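Local coordinates for putative prolyl-tRNA synthetase (Leishmania major, PDB 5XIL), which probably catalyses the ATP-dependent attachment of L-proline to tRNA(Pro), releasing AMP and diphosphate, as the class II prolyl-tRNA synthetase of the parasite, at residues K47-F52 and E187-V192; L157-H162 and N260-S265; G208-T213 and S230-Q235; Q292-P297 and P353-L358; T476-F481 and W505-R510. One frame throughout, in Å; residues are numbered along the deposited sequence.

Overall arrangement
Contact 1 lies nearest the middle, its centre about 8 Å from that of the chain, and packs two helices through apolar groups without a hydrogen bond between the segments. It touches contact 2, where strands 156-165 and 253-265 of the class II core pair. Contact 3 pairs the two strands of the hairpin 210-218/223-234, whose second strand runs beside 253-265, and adds side-chain hydrogen bonds and waters to the ladder. Contact 5 brings the C-terminal zinc-binding domain against contact 3, with fewer backbone bonds and an exposed end at Phe481. Contact 4 stands apart in the anticodon-binding domain, its centre about 37 Å from that of contact 2; its parallel strands are largely aliphatic and also buried.

Contact 1: K47-F52 and E187-V192; sequences KCVQRF and EQLLAV
Helical turns 47-52 and 187-189 approach most closely at Val49 and Leu189, whose CA atoms stand 7.6 Å apart, and no hydrogen bond joins the two segments. Leu189 does most of the touching. Its methyl CD1 enters between side chains of the first helix, meeting Phe52 CB at 3.7 Å and Val49 CG2 at 4.0 Å. The same methyl lies over the backbone, with Cys48 O 3.7 Å from Leu189 CD1. Phe52 CG is anti to its backbone N (chi1 176°), which swings the ring out along Leu189, and the two side chains run antiparallel alongside one another. Leu189 CG then sits over one face of the ring in a CH-pi contact, 4.1 Å from the centroid and 18° off the normal. Gln188 approaches the ring from its edge: its extended chain carries OE1 into the ring plane, 3.6 Å from Phe52 CZ, and the amide is turned nearly perpendicular, 76° from the ring. This is helix-on-helix packing in the class II catalytic core, where helix 168-189 lies against helix 40-60 and Val288 packs against Cys48, Leu189 and Leu190. Directly beyond, helix 168-189 stops: Ala191 takes a positive phi, while the carbonyls of Gln188 and Leu190 are taken up by Arg287 NH1 and His276 NE2. Helix 40-60 also reaches the dimer interface, where Lys47 NZ and Arg51 NH2 form salt bridges with Glu58 of the second subunit.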
# COMPACT_ATOMS: atom_id res chain seq x y z
N LYS A 47 0.52 7.10 3.34
CA LYS A 47 1.46 6.05 2.87
C LYS A 47 2.24 5.44 4.05
O LYS A 47 2.39 4.24 4.14
CB LYS A 47 2.42 6.64 1.87
CG LYS A 47 3.17 5.60 1.15
CD LYS A 47 4.25 6.29 0.31
CE LYS A 47 4.40 5.65 -1.05
NZ LYS A 47 5.55 6.28 -1.76
N CYS A 48 2.65 6.29 4.97
CA CYS A 48 3.41 5.91 6.17
C CYS A 48 2.58 5.05 7.08
O CYS A 48 3.04 4.04 7.64
CB CYS A 48 3.91 7.11 6.97
SG CYS A 48 5.25 7.98 6.14
N VAL A 49 1.31 5.47 7.22
CA VAL A 49 0.37 4.69 8.00
C VAL A 49 0.12 3.31 7.41
O VAL A 49 0.10 2.25 8.13
CB VAL A 49 -0.96 5.44 8.21
CG1 VAL A 49 -2.01 4.52 8.84
CG2 VAL A 49 -0.72 6.69 9.03
N GLN A 50 -0.05 3.29 6.11
CA GLN A 50 -0.24 2.02 5.42
C GLN A 50 0.94 1.05 5.65
O GLN A 50 0.75 -0.11 5.94
CB GLN A 50 -0.40 2.20 3.92
CG GLN A 50 -1.73 2.69 3.52
CD GLN A 50 -1.91 2.86 2.00
OE1 GLN A 50 -1.01 3.28 1.31
NE2 GLN A 50 -3.08 2.58 1.52
N ARG A 51 2.16 1.53 5.51
CA ARG A 51 3.33 0.72 5.74
C ARG A 51 3.40 0.18 7.15
O ARG A 51 3.56 -1.02 7.35
CB ARG A 51 4.57 1.48 5.37
CG ARG A 51 4.67 1.63 3.85
CD ARG A 51 5.81 2.57 3.46
NE ARG A 51 5.88 2.73 2.00
CZ ARG A 51 6.49 3.75 1.41
NH1 ARG A 51 7.08 4.67 2.13
NH2 ARG A 51 6.53 3.84 0.09
N PHE A 52 3.21 1.06 8.13
CA PHE A 52 3.47 0.82 9.52
C PHE A 52 2.35 -0.08 10.05
O PHE A 52 2.63 -1.06 10.66
CB PHE A 52 3.50 2.17 10.27
CG PHE A 52 3.65 2.10 11.77
CD1 PHE A 52 4.90 1.91 12.35
CD2 PHE A 52 2.55 2.19 12.62
CE1 PHE A 52 5.05 1.89 13.73
CE2 PHE A 52 2.70 2.19 14.00
CZ PHE A 52 3.94 2.00 14.55
N GLU A 187 0.55 7.40 18.45
CA GLU A 187 1.66 7.74 19.34
C GLU A 187 3.06 7.74 18.65
O GLU A 187 3.84 8.72 18.78
CB GLU A 187 1.68 6.83 20.57
CG GLU A 187 0.55 6.99 21.55
CD GLU A 187 0.44 5.89 22.59
OE1 GLU A 187 0.96 4.81 22.38
OE2 GLU A 187 -0.26 6.05 23.62
N GLN A 188 3.32 6.65 17.94
CA GLN A 188 4.65 6.37 17.41
C GLN A 188 4.84 7.01 16.07
O GLN A 188 5.94 7.48 15.79
CB GLN A 188 4.92 4.88 17.32
CG GLN A 188 4.89 4.28 18.69
CD GLN A 188 5.13 2.81 18.66
OE1 GLN A 188 5.73 2.25 17.71
NE2 GLN A 188 4.64 2.15 19.67
N LEU A 189 3.79 7.10 15.24
CA LEU A 189 3.93 7.81 13.96
C LEU A 189 3.59 9.25 14.05
O LEU A 189 4.27 10.09 13.49
CB LEU A 189 3.15 7.19 12.82
CG LEU A 189 3.70 5.99 12.12
CD1 LEU A 189 2.71 5.75 10.95
CD2 LEU A 189 5.06 6.24 11.51
N LEU A 190 2.47 9.59 14.72
CA LEU A 190 1.95 10.91 14.57
C LEU A 190 2.20 11.83 15.79
O LEU A 190 1.77 12.95 15.78
CB LEU A 190 0.43 10.81 14.30
CG LEU A 190 -0.01 9.91 13.16
CD1 LEU A 190 -1.54 9.96 13.02
CD2 LEU A 190 0.70 10.21 11.86
N ALA A 191 2.82 11.27 16.83
CA ALA A 191 3.17 11.95 18.08
C ALA A 191 1.92 12.52 18.77
O ALA A 191 1.94 13.58 19.42
CB ALA A 191 4.26 13.01 17.84
N VAL A 192 0.79 11.81 18.58
CA VAL A 192 -0.49 12.23 19.16
C VAL A 192 -0.81 11.30 20.32
O VAL A 192 -0.84 10.12 20.15
CB VAL A 192 -1.63 12.08 18.09
CG1 VAL A 192 -3.00 12.27 18.75
CG2 VAL A 192 -1.42 13.08 16.95

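Contact 2: L157-H162 and N260-S265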
# COMPACT_ATOMS: atom_id res chain seq x y z
N LEU A 157 -10.35 7.36 2.75
CA LEU A 157 -9.62 6.12 2.65
C LEU A 157 -9.50 5.54 4.02
O LEU A 157 -9.34 6.26 5.02
CB LEU A 157 -8.20 6.37 2.16
CG LEU A 157 -7.90 7.21 0.92
CD1 LEU A 157 -6.54 6.80 0.36
CD2 LEU A 157 -8.89 6.90 -0.12
N TRP A 158 -9.54 4.23 4.08
CA TRP A 158 -9.38 3.55 5.33
C TRP A 158 -8.96 2.12 5.12
O TRP A 158 -8.70 1.67 4.00
CB TRP A 158 -10.63 3.67 6.16
CG TRP A 158 -11.73 2.71 5.97
CD1 TRP A 158 -12.12 2.09 4.84
CD2 TRP A 158 -12.66 2.35 6.99
NE1 TRP A 158 -13.25 1.29 5.10
CE2 TRP A 158 -13.61 1.48 6.42
CE3 TRP A 158 -12.78 2.68 8.37
CZ2 TRP A 158 -14.67 0.90 7.19
CZ3 TRP A 158 -13.85 2.11 9.13
CH2 TRP A 158 -14.78 1.25 8.51
N GLN A 159 -8.82 1.49 6.24
CA GLN A 159 -8.45 0.16 6.36
C GLN A 159 -9.50 -0.48 7.29
O GLN A 159 -9.89 0.10 8.29
CB GLN A 159 -7.09 0.21 7.08
CG GLN A 159 -6.61 -0.94 7.84
CD GLN A 159 -7.30 -1.15 9.13
OE1 GLN A 159 -7.26 -0.31 10.03
NE2 GLN A 159 -7.93 -2.28 9.25
N GLU A 160 -10.05 -1.59 6.86
CA GLU A 160 -10.93 -2.26 7.82
C GLU A 160 -10.69 -3.78 7.79
O GLU A 160 -10.48 -4.34 6.74
CB GLU A 160 -12.38 -1.97 7.47
CG GLU A 160 -12.81 -2.54 6.18
CD GLU A 160 -14.33 -2.32 5.85
OE1 GLU A 160 -15.24 -2.65 6.68
OE2 GLU A 160 -14.53 -1.77 4.73
N GLY A 161 -10.66 -4.36 8.95
CA GLY A 161 -10.36 -5.73 9.18
C GLY A 161 -11.62 -6.37 9.74
O GLY A 161 -12.38 -5.74 10.50
N HIS A 162 -11.79 -7.65 9.40
CA HIS A 162 -12.95 -8.47 9.88
C HIS A 162 -12.42 -9.86 10.14
O HIS A 162 -11.86 -10.54 9.22
CB HIS A 162 -14.10 -8.53 8.89
CG HIS A 162 -14.64 -7.20 8.48
ND1 HIS A 162 -15.87 -6.74 8.92
CD2 HIS A 162 -14.15 -6.24 7.67
CE1 HIS A 162 -16.10 -5.54 8.39
NE2 HIS A 162 -15.06 -5.20 7.66
N ASN A 260 -14.90 -10.05 15.09
CA ASN A 260 -14.55 -8.68 15.37
C ASN A 260 -14.37 -7.92 14.08
O ASN A 260 -14.32 -8.49 12.98
CB ASN A 260 -13.30 -8.60 16.25
CG ASN A 260 -12.01 -9.13 15.56
OD1 ASN A 260 -11.74 -8.87 14.40
ND2 ASN A 260 -11.22 -9.86 16.32
N SER A 261 -14.37 -6.60 14.21
CA SER A 261 -14.10 -5.73 13.12
C SER A 261 -13.43 -4.46 13.66
O SER A 261 -13.56 -4.14 14.80
CB SER A 261 -15.31 -5.42 12.23
OG SER A 261 -16.18 -4.60 12.89
N TRP A 262 -12.72 -3.79 12.78
CA TRP A 262 -11.86 -2.72 13.24
C TRP A 262 -11.48 -1.88 12.08
O TRP A 262 -11.28 -2.42 11.01
CB TRP A 262 -10.65 -3.32 13.98
CG TRP A 262 -10.15 -4.67 13.50
CD1 TRP A 262 -10.61 -5.91 13.90
CD2 TRP A 262 -9.11 -4.95 12.56
NE1 TRP A 262 -9.97 -6.90 13.24
CE2 TRP A 262 -9.01 -6.36 12.46
CE3 TRP A 262 -8.18 -4.16 11.87
CZ2 TRP A 262 -8.06 -7.00 11.67
CZ3 TRP A 262 -7.26 -4.79 11.07
CH2 TRP A 262 -7.21 -6.20 10.98
N GLY A 263 -11.45 -0.55 12.24
CA GLY A 263 -11.06 0.33 11.18
C GLY A 263 -10.31 1.58 11.68
O GLY A 263 -10.54 2.05 12.79
N LEU A 264 -9.48 2.12 10.80
CA LEU A 264 -8.75 3.38 11.02
C LEU A 264 -8.68 4.08 9.66
O LEU A 264 -8.39 3.42 8.64
CB LEU A 264 -7.35 3.08 11.55
CG LEU A 264 -6.43 4.27 11.82
CD1 LEU A 264 -5.56 4.00 13.02
CD2 LEU A 264 -5.52 4.51 10.60
N SER A 265 -8.94 5.38 9.63
CA SER A 265 -9.10 6.13 8.39
C SER A 265 -8.18 7.37 8.33
O SER A 265 -7.49 7.64 9.27
CB SER A 265 -10.53 6.60 8.26
OG SER A 265 -10.81 7.72 9.08
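Trp262, Gln159 and Gly161 bury the most surface here, and the indole of Trp262 folds back over the neighbouring strand. Its six-membered ring lies flat on Gly161, with Gly161 CA 3.4 Å from the centroid and only 4° off the normal; having no side chain, the glycine lets the ring settle directly on the backbone. The Trp262 CG is placed between backbone N and carbonyl carbon (chi1 33°), which turns the ring across the adjacent strand instead of out from the sheet. Gln159, bent at chi2, brings NE2 to 3.2 Å from Trp262 CZ3, the amide inclined 34° to the ring; its NE2 and OE1 are held by Asn134 OD1 and Tyr182 OH. These residues belong to the antiparallel ladder of the class II synthetase catalytic sheet, with strand 131-139 flanking 156-165. Gly161 and Trp262 form one hydrogen-bonded pair, Gly161 N reaching Trp262 O at 2.9 Å, and Gln159 with Leu264 the next, Gln159 N to Leu264 O at 3.1 Å. On the other face, His162 NE2 donates to Glu160 OE1 at 2.7 Å, meeting the carboxylate from above its plane, while Glu160 OE2 also bonds Ser111 OG.

Contact 3: G208-T213 and S230-Q235; sequences GDYTTT and SHNLGQ
The beta hairpin of strands 210-218 and 223-234, within the class II catalytic core, opens here with a classic bulge in which Asp209 and Tyr210 both face Asn232. Asn232 O takes both backbone N-H groups in its carbonyl plane, Asp209 N at 2.8 Å and Tyr210 N at 3.1 Å. Tyr210 and Asn232 also meet through their side chains. Tyr210 CG sits between backbone N and carbonyl carbon (chi1 62°), which lays the ring over Asn232 with CB 3.5 Å from the centroid, a CH-pi contact. Asn232 ND2 curls round to donate to Tyr210 OH at 2.9 Å, the hydroxyl 20° out of the amide plane. The other end of that amide, OD1, accepts from Gly234 N at 2.9 Å, an Asx turn just ahead of helix 236-241. On the opposite face of the sheet, Thr211 OG1 and His231 ND1 share a 2.7 Å hydrogen bond near the imidazole plane, with the two side chains abreast; Thr211 OG1 also bonds Phe205 N. Further along, Ser230 O accepts from Thr212 N and, at 2.9 Å, from Thr212 OG1. Asp209 OD2 receives hydrogen bonds from two waters, one leading to Gln235 N, while OD1 bonds Asn236 ND2; its side chain lies about 4 Å from a bound magnesium ion. With each end of its amide engaged, Asn232 has its flip fixed, and the carboxylate of Asp209, lying near both a cation and the start of a helix, is probably stabilised in its ionised form.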
# COMPACT_ATOMS: atom_id res chain seq x y z
N GLY A 208 -22.63 -4.91 17.68
CA GLY A 208 -21.64 -5.69 18.41
C GLY A 208 -21.91 -5.84 19.88
O GLY A 208 -22.89 -5.32 20.39
N ASP A 209 -21.03 -6.56 20.57
CA ASP A 209 -21.12 -6.70 22.00
C ASP A 209 -20.40 -5.52 22.72
O ASP A 209 -20.92 -5.00 23.70
CB ASP A 209 -20.53 -8.00 22.46
CG ASP A 209 -21.51 -9.19 22.23
OD1 ASP A 209 -22.69 -8.94 21.97
OD2 ASP A 209 -21.05 -10.32 22.29
N TYR A 210 -19.19 -5.12 22.28
CA TYR A 210 -18.55 -3.96 22.89
C TYR A 210 -17.56 -3.38 21.89
O TYR A 210 -17.15 -4.05 20.97
CB TYR A 210 -17.87 -4.24 24.26
CG TYR A 210 -16.74 -5.25 24.27
CD1 TYR A 210 -15.42 -4.88 23.97
CD2 TYR A 210 -17.00 -6.60 24.49
CE1 TYR A 210 -14.41 -5.82 23.97
CE2 TYR A 210 -15.99 -7.53 24.53
CZ TYR A 210 -14.72 -7.16 24.22
OH TYR A 210 -13.71 -8.07 24.18
N THR A 211 -17.29 -2.09 22.06
CA THR A 211 -16.43 -1.34 21.17
C THR A 211 -15.29 -0.74 22.03
O THR A 211 -15.51 -0.22 23.11
CB THR A 211 -17.17 -0.26 20.40
OG1 THR A 211 -18.05 -0.82 19.44
CG2 THR A 211 -16.16 0.62 19.69
N THR A 212 -14.06 -0.94 21.58
CA THR A 212 -12.90 -0.32 22.20
C THR A 212 -12.40 0.80 21.27
O THR A 212 -12.63 0.77 20.04
CB THR A 212 -11.74 -1.31 22.52
OG1 THR A 212 -11.14 -1.77 21.29
CG2 THR A 212 -12.17 -2.43 23.32
N THR A 213 -11.75 1.79 21.83
CA THR A 213 -11.47 3.04 21.12
C THR A 213 -10.17 3.70 21.63
O THR A 213 -9.71 3.43 22.76
CB THR A 213 -12.66 4.00 21.31
OG1 THR A 213 -12.50 5.20 20.56
CG2 THR A 213 -12.83 4.38 22.77
N SER A 230 -12.04 -0.57 17.56
CA SER A 230 -11.94 -2.01 17.39
C SER A 230 -13.12 -2.68 18.14
O SER A 230 -13.22 -2.50 19.38
CB SER A 230 -10.59 -2.50 17.96
OG SER A 230 -10.40 -3.92 17.77
N HIS A 231 -13.96 -3.45 17.40
CA HIS A 231 -15.26 -3.89 17.92
C HIS A 231 -15.19 -5.42 18.17
O HIS A 231 -14.75 -6.14 17.31
CB HIS A 231 -16.34 -3.65 16.87
CG HIS A 231 -16.35 -2.27 16.35
ND1 HIS A 231 -16.70 -1.20 17.12
CD2 HIS A 231 -16.10 -1.78 15.11
CE1 HIS A 231 -16.65 -0.11 16.40
NE2 HIS A 231 -16.27 -0.44 15.17
N ASN A 232 -15.63 -5.89 19.34
CA ASN A 232 -15.95 -7.27 19.57
C ASN A 232 -17.43 -7.48 19.21
O ASN A 232 -18.32 -6.94 19.89
CB ASN A 232 -15.65 -7.62 21.00
CG ASN A 232 -15.74 -9.10 21.22
OD1 ASN A 232 -16.55 -9.73 20.61
ND2 ASN A 232 -14.91 -9.65 22.09
N LEU A 233 -17.69 -8.15 18.08
CA LEU A 233 -19.00 -8.33 17.57
C LEU A 233 -19.66 -9.59 18.19
O LEU A 233 -20.77 -9.84 17.86
CB LEU A 233 -19.03 -8.46 16.04
CG LEU A 233 -18.26 -7.37 15.28
CD1 LEU A 233 -18.20 -7.60 13.82
CD2 LEU A 233 -18.90 -6.05 15.62
N GLY A 234 -19.00 -10.29 19.07
CA GLY A 234 -19.44 -11.61 19.56
C GLY A 234 -19.95 -12.57 18.50
O GLY A 234 -19.40 -12.69 17.41
N GLN A 235 -21.13 -13.16 18.79
CA GLN A 235 -21.76 -14.07 17.85
C GLN A 235 -22.94 -13.43 17.12
O GLN A 235 -23.66 -14.10 16.37
CB GLN A 235 -22.24 -15.31 18.62
CG GLN A 235 -21.09 -16.11 19.17
CD GLN A 235 -21.53 -17.25 20.07
OE1 GLN A 235 -22.33 -17.06 20.93
NE2 GLN A 235 -20.92 -18.40 19.90
O HOH W 1 -22.43 -12.38 21.15
O HOH W 2 -18.47 -10.69 22.89

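Contact 4: Q292-P297 and P353-L358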
# COMPACT_ATOMS: atom_id res chain seq x y z
N GLN A 292 11.90 15.93 5.66
CA GLN A 292 12.21 16.07 7.09
C GLN A 292 13.13 17.29 7.33
O GLN A 292 13.05 17.96 8.36
CB GLN A 292 12.89 14.81 7.54
CG GLN A 292 11.95 13.60 7.67
CD GLN A 292 12.69 12.34 8.04
OE1 GLN A 292 13.73 12.02 7.47
NE2 GLN A 292 12.19 11.65 9.05
N VAL A 293 13.96 17.55 6.34
CA VAL A 293 14.93 18.67 6.42
C VAL A 293 14.94 19.42 5.13
O VAL A 293 15.13 18.84 4.06
CB VAL A 293 16.36 18.18 6.72
CG1 VAL A 293 17.32 19.36 6.77
CG2 VAL A 293 16.43 17.23 7.90
N ILE A 294 14.75 20.72 5.19
CA ILE A 294 14.87 21.55 4.03
C ILE A 294 16.17 22.37 4.17
O ILE A 294 16.40 22.98 5.15
CB ILE A 294 13.68 22.46 3.81
CG1 ILE A 294 13.72 23.16 2.43
CG2 ILE A 294 13.52 23.50 4.89
CD1 ILE A 294 13.45 22.24 1.29
N ILE A 295 16.92 22.43 3.10
CA ILE A 295 18.22 23.19 3.05
C ILE A 295 18.04 24.45 2.17
O ILE A 295 17.71 24.36 1.00
CB ILE A 295 19.33 22.28 2.47
CG1 ILE A 295 19.45 20.98 3.26
CG2 ILE A 295 20.67 23.02 2.35
CD1 ILE A 295 20.16 19.89 2.50
N ILE A 296 18.26 25.63 2.75
CA ILE A 296 18.05 26.85 2.05
C ILE A 296 19.35 27.68 2.14
O ILE A 296 19.80 27.94 3.24
CB ILE A 296 16.94 27.64 2.70
CG1 ILE A 296 15.65 26.78 2.76
CG2 ILE A 296 16.73 28.97 1.99
CD1 ILE A 296 14.50 27.39 3.52
N PRO A 297 19.91 28.08 0.97
CA PRO A 297 21.11 28.91 0.98
C PRO A 297 20.78 30.34 1.46
O PRO A 297 19.68 30.90 1.21
CB PRO A 297 21.61 28.81 -0.49
CG PRO A 297 20.32 28.78 -1.25
CD PRO A 297 19.43 27.86 -0.41
N PRO A 353 10.09 19.62 9.65
CA PRO A 353 10.64 19.58 11.00
C PRO A 353 11.93 20.44 11.24
O PRO A 353 12.07 21.06 12.31
CB PRO A 353 10.94 18.11 11.16
CG PRO A 353 9.87 17.40 10.43
CD PRO A 353 9.59 18.30 9.26
N LEU A 354 12.85 20.42 10.27
CA LEU A 354 14.15 21.10 10.46
C LEU A 354 14.46 21.91 9.24
O LEU A 354 14.22 21.47 8.08
CB LEU A 354 15.26 20.09 10.66
CG LEU A 354 15.26 19.21 11.91
CD1 LEU A 354 16.36 18.19 11.90
CD2 LEU A 354 15.23 20.07 13.15
N ARG A 355 14.98 23.11 9.45
CA ARG A 355 15.45 23.90 8.38
C ARG A 355 16.97 24.16 8.60
O ARG A 355 17.36 24.52 9.70
CB ARG A 355 14.78 25.23 8.34
CG ARG A 355 15.47 26.20 7.37
CD ARG A 355 14.79 27.55 7.29
NE ARG A 355 14.94 28.40 8.46
CZ ARG A 355 13.94 28.91 9.16
NH1 ARG A 355 12.67 28.59 8.88
NH2 ARG A 355 14.20 29.72 10.19
N VAL A 356 17.76 23.94 7.56
CA VAL A 356 19.21 24.19 7.56
C VAL A 356 19.40 25.42 6.70
O VAL A 356 19.00 25.43 5.57
CB VAL A 356 20.05 23.02 6.98
CG1 VAL A 356 21.52 23.50 6.80
CG2 VAL A 356 20.03 21.80 7.83
N GLU A 357 19.99 26.45 7.29
CA GLU A 357 20.30 27.69 6.63
C GLU A 357 21.81 27.64 6.38
O GLU A 357 22.57 27.51 7.35
CB GLU A 357 19.93 28.85 7.55
CG GLU A 357 18.53 28.79 8.13
CD GLU A 357 18.21 29.79 9.24
OE1 GLU A 357 19.05 30.70 9.49
OE2 GLU A 357 17.12 29.68 9.87
N LEU A 358 22.22 27.61 5.12
CA LEU A 358 23.60 27.33 4.74
C LEU A 358 24.11 28.61 4.05
O LEU A 358 23.69 29.00 2.93
CB LEU A 358 23.69 26.11 3.85
CG LEU A 358 24.98 25.32 3.82
CD1 LEU A 358 24.91 24.15 2.87
CD2 LEU A 358 26.14 26.14 3.37
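Val293 and Val356 each hold CG1 anti to the backbone N (chi1 179° and 170°), leaving Val293 CG1 and Val356 CG2 to face each other across the strands at 3.8 Å. Val293 CG2 turns instead to Leu354 CD1, 4.1 Å away, while Ile295 continues the same apolar face toward Val356 and Leu358. On the reverse face, the chain of Arg355 runs out extended and then bends at chi3 (72°), passing Ile296 so that Ile296 CD1 rests 3.8 Å from Arg355 CD. The bend brings its guanidinium side-on to Glu357: NE and NH2 both donate to the single oxygen OE2, each at 2.9 Å and in the guanidinium plane. Glu357 OE1 takes a salt bridge from Arg378, so two arginines flank the buried carboxylate; Phe344 meets Arg355 in a cation-pi contact. Along the strands five backbone bonds alternate, among them a nearly straight one from Val356 N to Ile294 O at 2.9 Å. Strand 330-332 borders 293-297 on its other edge, and helix 340-350 packs on Ile294 and Ile296 before the chain enters 354-358: the parallel part of the mixed alpha/beta sheet of a class IIa synthetase anticodon-binding domain.

Contact 5: T476-F481 and W505-R510; sequences TLCIPF and WVLFGR
Leu477 and Cys478 both face Leu507, a classic beta bulge in the antiparallel pairing of strands 475-480 and 504-509 of the C-terminal zinc-binding domain. The bulge is the tight part. Leu477 N donates to Leu507 O at 2.8 Å, and Leu507 N returns a bond to Cys478 O at 3.0 Å, so one residue is gripped by two successive ones. The Leu507 side chain, with CG anti to the backbone N (chi1 -178°), is carried obliquely across Leu477, CG 4.0 Å from Leu477 CD1. On the other face, Thr476 CG2 touches both Val506 CG2, at 3.7 Å, and the Phe508 ring; its OG1 hydrogen-bonds Glu444 OE2 and Thr200 OG1. Phe508 also meets Phe423 edge-to-face, and lies about 7 Å from the zinc ligands Cys443 and Cys493, side chain to side chain. Toward the far end the pairing thins. Past the bulge no backbone bond joins the segments: the CB of Ile479, a partly exposed residue, is directed away, yet Ile479 CG1 still reaches Val506 CG2 at 3.9 Å, and Pro480 merely leans its CD on Trp505 O at the same distance. Phe481 is exposed and turns instead to Arg196 and Thr212 of the catalytic core, where strand 195-198 also pairs with 475-480. Back at the tight end, Thr476 CG2 lies 3.5 Å from Phe508 CE1.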
# COMPACT_ATOMS: atom_id res chain seq x y z
N THR A 476 -20.31 10.62 26.47
CA THR A 476 -19.19 9.85 26.94
C THR A 476 -18.29 9.61 25.70
O THR A 476 -18.75 9.43 24.56
CB THR A 476 -19.50 8.54 27.60
OG1 THR A 476 -20.24 7.73 26.70
CG2 THR A 476 -20.31 8.73 28.92
N LEU A 477 -17.02 9.70 25.98
CA LEU A 477 -15.95 9.42 25.04
C LEU A 477 -15.46 7.95 25.22
O LEU A 477 -15.55 7.17 24.28
CB LEU A 477 -14.84 10.46 25.13
CG LEU A 477 -15.30 11.91 25.00
CD1 LEU A 477 -14.06 12.78 25.20
CD2 LEU A 477 -15.90 12.23 23.65
N CYS A 478 -15.06 7.56 26.42
CA CYS A 478 -14.75 6.17 26.71
C CYS A 478 -14.64 6.03 28.19
O CYS A 478 -14.45 7.04 28.92
CB CYS A 478 -13.44 5.67 26.08
SG CYS A 478 -11.97 6.41 26.76
N ILE A 479 -14.71 4.79 28.63
CA ILE A 479 -14.30 4.40 29.96
C ILE A 479 -12.82 4.03 29.82
O ILE A 479 -12.53 3.03 29.15
CB ILE A 479 -15.03 3.14 30.47
CG1 ILE A 479 -16.49 3.42 30.44
CG2 ILE A 479 -14.64 2.90 31.93
CD1 ILE A 479 -17.33 2.28 29.99
N PRO A 480 -11.92 4.86 30.35
CA PRO A 480 -10.49 4.60 30.16
C PRO A 480 -10.01 3.33 30.84
O PRO A 480 -10.42 3.06 31.97
CB PRO A 480 -9.81 5.83 30.77
CG PRO A 480 -10.83 6.81 30.96
CD PRO A 480 -12.17 6.17 31.00
N PHE A 481 -9.16 2.57 30.17
CA PHE A 481 -8.59 1.38 30.77
C PHE A 481 -7.69 1.79 31.93
O PHE A 481 -7.62 1.10 32.91
CB PHE A 481 -7.81 0.56 29.73
CG PHE A 481 -8.66 -0.03 28.63
CD1 PHE A 481 -9.88 -0.58 28.91
CD2 PHE A 481 -8.19 -0.14 27.36
CE1 PHE A 481 -10.69 -1.11 27.94
CE2 PHE A 481 -8.98 -0.70 26.35
CZ PHE A 481 -10.24 -1.18 26.65
N TRP A 505 -14.73 5.65 36.76
CA TRP A 505 -14.64 7.00 36.19
C TRP A 505 -14.87 6.88 34.72
O TRP A 505 -14.44 5.92 34.13
CB TRP A 505 -13.26 7.59 36.44
CG TRP A 505 -12.95 7.81 37.90
CD1 TRP A 505 -12.45 6.92 38.78
CD2 TRP A 505 -13.09 9.04 38.61
NE1 TRP A 505 -12.26 7.51 40.01
CE2 TRP A 505 -12.64 8.80 39.94
CE3 TRP A 505 -13.56 10.29 38.28
CZ2 TRP A 505 -12.63 9.79 40.92
CZ3 TRP A 505 -13.59 11.26 39.23
CH2 TRP A 505 -13.11 11.01 40.57
N VAL A 506 -15.53 7.82 34.10
CA VAL A 506 -15.70 7.78 32.64
C VAL A 506 -15.30 9.16 32.12
O VAL A 506 -15.38 10.15 32.85
CB VAL A 506 -17.15 7.42 32.24
CG1 VAL A 506 -18.13 8.43 32.72
CG2 VAL A 506 -17.37 7.26 30.72
N LEU A 507 -14.77 9.19 30.92
CA LEU A 507 -14.39 10.41 30.24
C LEU A 507 -15.53 10.95 29.42
O LEU A 507 -16.03 10.23 28.52
CB LEU A 507 -13.16 10.09 29.38
CG LEU A 507 -12.55 11.21 28.60
CD1 LEU A 507 -11.89 12.18 29.54
CD2 LEU A 507 -11.53 10.58 27.63
N PHE A 508 -15.92 12.20 29.74
CA PHE A 508 -16.98 12.94 29.07
C PHE A 508 -16.37 14.14 28.34
O PHE A 508 -15.31 14.64 28.72
CB PHE A 508 -17.91 13.56 30.02
CG PHE A 508 -18.83 12.61 30.76
CD1 PHE A 508 -20.06 12.30 30.24
CD2 PHE A 508 -18.52 12.20 32.00
CE1 PHE A 508 -20.96 11.49 30.98
CE2 PHE A 508 -19.40 11.40 32.73
CZ PHE A 508 -20.59 11.05 32.23
N GLY A 509 -17.05 14.54 27.28
CA GLY A 509 -16.75 15.79 26.61
C GLY A 509 -17.69 16.18 25.54
O GLY A 509 -18.43 15.35 24.99
N ARG A 510 -17.63 17.44 25.17
CA ARG A 510 -18.12 17.82 23.86
C ARG A 510 -17.23 17.15 22.79
O ARG A 510 -16.04 16.99 23.01
CB ARG A 510 -18.09 19.35 23.74
CG ARG A 510 -19.04 20.03 24.72
CD ARG A 510 -18.94 21.54 24.64
NE ARG A 510 -19.89 22.16 25.57
CZ ARG A 510 -19.72 23.35 26.15
NH1 ARG A 510 -18.62 24.07 25.90
NH2 ARG A 510 -20.62 23.78 27.03